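Long-range contact in dual function macrocyclase-peptidase POPB (Galerina marginata, PDB 5N4B), which cleaves peptide bonds after proline and closes peptides into macrocycles during biosynthesis of the amanitin toxins: residues 96-101 with 109-114. The protein carries 1 engineered substitution. Residues are numbered along the deposited sequence; the frame is centred on the assembly and turned at random. Where two conformers were deposited one is given.
Sequences WYWFYN and VLYRSK
Ser113 OG takes a nearly straight bond from Trp96 N (3.0 Å, 174°) and also bonds the backbone oxygen of Glu115, so one hydroxyl ties the start of strand 96-101 to the end of strand 109-113. With CG lying between its backbone N and carbonyl carbon (chi1 68°), Trp98 swings its indole across the partner strand. Tyr111 CB sits over one face of that indole, 3.9 Å from the centroid of the six-membered ring, while Trp98 CZ3 lies 3.6 Å from Ser113 N, whose hydrogen bond goes to Trp96 O (2.8 Å). Tyr100 turns an edge toward the face of Tyr111, the ring planes 82° apart, completing an aromatic cluster in which Asp125 binds Trp98 NE1 and Asp126 binds Tyr111 OH. On the other face of the sheet, Leu110 CD1 sits over the centre of the Phe99 ring in a CH-pi contact, 3.8 Å from its centroid. Farther along, the Arg112 chain runs beside Tyr97 and lays CG over its ring, whose hydroxyl bonds Asp93. Paired backbone bonds join Trp98 with Tyr111 and Tyr100 with Val109 in an antiparallel hairpin; strands 84-90 and 129-133 flank it, completing a four-stranded propeller blade. The two aspartates probably fix the rotation of the indole and the Tyr111 ring, while Phe99 and Leu110 on the opposite face pack against the bound peptide.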
loop_
_atom_site.group_PDB
_atom_site.type_symbol
_atom_site.label_atom_id
_atom_site.label_comp_id
_atom_site.label_asym_id
_atom_site.label_seq_id
_atom_site.Cartn_x
_atom_site.Cartn_y
_atom_site.Cartn_z
ATOM N N TRP A 96 8.927 -2.338 -26.503
ATOM C CA TRP A 96 8.481 -2.828 -25.217
ATOM C C TRP A 96 9.343 -2.240 -24.109
ATOM O O TRP A 96 10.574 -2.159 -24.229
ATOM C CB TRP A 96 8.599 -4.358 -25.226
ATOM C CG TRP A 96 7.719 -5.068 -26.160
ATOM C CD1 TRP A 96 7.949 -5.273 -27.465
ATOM C CD2 TRP A 96 6.490 -5.687 -25.857
ATOM N NE1 TRP A 96 6.914 -6.008 -28.018
ATOM C CE2 TRP A 96 6.010 -6.271 -27.029
ATOM C CE3 TRP A 96 5.723 -5.802 -24.699
ATOM C CZ2 TRP A 96 4.813 -6.983 -27.069
ATOM C CZ3 TRP A 96 4.519 -6.494 -24.758
ATOM C CH2 TRP A 96 4.099 -7.085 -25.924
ATOM N N TYR A 97 8.699 -1.863 -23.018
ATOM C CA TYR A 97 9.366 -1.182 -21.912
ATOM C C TYR A 97 9.045 -1.906 -20.611
ATOM O O TYR A 97 7.903 -2.311 -20.382
ATOM C CB TYR A 97 8.873 0.260 -21.826
ATOM C CG TYR A 97 9.212 1.132 -22.987
ATOM C CD1 TYR A 97 8.600 0.947 -24.243
ATOM C CD2 TYR A 97 10.149 2.138 -22.855
ATOM C CE1 TYR A 97 8.915 1.784 -25.325
ATOM C CE2 TYR A 97 10.445 2.982 -23.921
ATOM C CZ TYR A 97 9.817 2.778 -25.151
ATOM O OH TYR A 97 10.121 3.627 -26.207
ATOM N N TRP A 98 10.031 -2.043 -19.738
ATOM C CA TRP A 98 9.833 -2.772 -18.501
ATOM C C TRP A 98 10.850 -2.283 -17.477
ATOM O O TRP A 98 11.927 -1.776 -17.825
ATOM C CB TRP A 98 9.989 -4.303 -18.709
ATOM C CG TRP A 98 11.360 -4.746 -19.042
ATOM C CD1 TRP A 98 12.298 -5.241 -18.166
ATOM C CD2 TRP A 98 11.992 -4.730 -20.333
ATOM N NE1 TRP A 98 13.479 -5.508 -18.840
ATOM C CE2 TRP A 98 13.316 -5.202 -20.164
ATOM C CE3 TRP A 98 11.583 -4.345 -21.598
ATOM C CZ2 TRP A 98 14.203 -5.347 -21.232
ATOM C CZ3 TRP A 98 12.474 -4.489 -22.653
ATOM C CH2 TRP A 98 13.761 -4.954 -22.454
ATOM N N PHE A 99 10.527 -2.479 -16.204
ATOM C CA PHE A 99 11.465 -2.158 -15.122
ATOM C C PHE A 99 12.335 -3.359 -14.793
ATOM O O PHE A 99 11.900 -4.507 -14.821
ATOM C CB PHE A 99 10.721 -1.702 -13.852
ATOM C CG PHE A 99 10.139 -0.340 -13.975
ATOM C CD1 PHE A 99 10.916 0.777 -13.733
ATOM C CD2 PHE A 99 8.814 -0.189 -14.322
ATOM C CE1 PHE A 99 10.373 2.039 -13.849
ATOM C CE2 PHE A 99 8.268 1.077 -14.406
ATOM C CZ PHE A 99 9.062 2.186 -14.169
ATOM N N TYR A 100 13.586 -3.057 -14.477
ATOM C CA TYR A 100 14.614 -4.044 -14.179
ATOM C C TYR A 100 15.476 -3.552 -13.031
ATOM O O TYR A 100 15.921 -2.404 -13.059
ATOM C CB TYR A 100 15.516 -4.335 -15.410
ATOM C CG TYR A 100 16.691 -5.263 -15.157
ATOM C CD1 TYR A 100 16.494 -6.571 -14.746
ATOM C CD2 TYR A 100 17.970 -4.817 -15.265
ATOM C CE1 TYR A 100 17.555 -7.404 -14.494
ATOM C CE2 TYR A 100 19.049 -5.660 -15.028
ATOM C CZ TYR A 100 18.796 -6.934 -14.627
ATOM O OH TYR A 100 19.905 -7.738 -14.394
ATOM N N ASN A 101 15.681 -4.397 -12.015
ATOM C CA ASN A 101 16.568 -4.133 -10.883
ATOM C C ASN A 101 17.633 -5.224 -10.894
ATOM O O ASN A 101 17.306 -6.410 -10.890
ATOM C CB ASN A 101 15.761 -4.171 -9.589
ATOM C CG ASN A 101 16.499 -3.566 -8.427
ATOM O OD1 ASN A 101 17.638 -3.943 -8.148
ATOM N ND2 ASN A 101 15.873 -2.608 -7.754
ATOM N N VAL A 109 15.046 0.390 -12.817
ATOM C CA VAL A 109 15.367 1.162 -14.014
ATOM C C VAL A 109 14.451 0.750 -15.157
ATOM O O VAL A 109 14.231 -0.437 -15.390
ATOM C CB VAL A 109 16.837 0.950 -14.409
ATOM C CG1 VAL A 109 17.186 1.696 -15.658
ATOM C CG2 VAL A 109 17.717 1.398 -13.223
ATOM N N LEU A 110 13.927 1.740 -15.873
ATOM C CA LEU A 110 13.030 1.500 -16.989
ATOM C C LEU A 110 13.855 1.257 -18.248
ATOM O O LEU A 110 14.570 2.150 -18.728
ATOM C CB LEU A 110 12.072 2.673 -17.163
ATOM C CG LEU A 110 10.896 2.579 -18.107
ATOM C CD1 LEU A 110 10.083 1.285 -17.851
ATOM C CD2 LEU A 110 10.006 3.818 -17.978
ATOM N N TYR A 111 13.693 0.087 -18.823
ATOM C CA TYR A 111 14.362 -0.374 -20.034
ATOM C C TYR A 111 13.425 -0.330 -21.227
ATOM O O TYR A 111 12.209 -0.460 -21.080
ATOM C CB TYR A 111 14.825 -1.832 -19.851
ATOM C CG TYR A 111 16.225 -1.962 -19.262
ATOM C CD1 TYR A 111 16.528 -1.475 -18.022
ATOM C CD2 TYR A 111 17.227 -2.537 -19.960
ATOM C CE1 TYR A 111 17.823 -1.547 -17.490
ATOM C CE2 TYR A 111 18.512 -2.639 -19.428
ATOM C CZ TYR A 111 18.786 -2.116 -18.198
ATOM O OH TYR A 111 20.083 -2.187 -17.704
ATOM N N ARG A 112 14.044 -0.168 -22.336
ATOM C CA ARG A 112 13.314 -0.260 -23.732
ATOM C C ARG A 112 13.972 -1.262 -24.664
ATOM O O ARG A 112 15.176 -1.390 -24.770
ATOM C CB ARG A 112 13.645 1.084 -24.412
ATOM C CG ARG A 112 13.123 1.261 -25.854
ATOM C CD ARG A 112 13.467 2.639 -26.472
ATOM N NE ARG A 112 12.943 2.759 -27.858
ATOM C CZ ARG A 112 13.575 2.343 -28.974
ATOM N NH1 ARG A 112 13.070 2.599 -30.189
ATOM N NH2 ARG A 112 14.708 1.679 -28.883
ATOM N N SER A 113 13.139 -2.057 -25.267
ATOM C CA SER A 113 13.658 -3.103 -26.130
ATOM C C SER A 113 14.484 -2.509 -27.265
ATOM O O SER A 113 14.137 -1.480 -27.835
ATOM C CB SER A 113 12.518 -3.979 -26.686
ATOM O OG SER A 113 11.595 -3.249 -27.482
ATOM N N LYS A 114 15.573 -3.200 -27.571
ATOM C CA LYS A 114 16.401 -2.826 -28.711
ATOM C C LYS A 114 15.627 -2.952 -30.009
ATOM O O LYS A 114 15.768 -2.111 -30.904
ATOM C CB LYS A 114 17.634 -3.744 -28.756
ATOM C CG LYS A 114 18.595 -3.554 -27.570
ATOM C CD LYS A 114 19.773 -4.497 -27.669
ATOM C CE LYS A 114 20.668 -4.455 -26.471
ATOM N NZ LYS A 114 21.491 -3.254 -26.512
#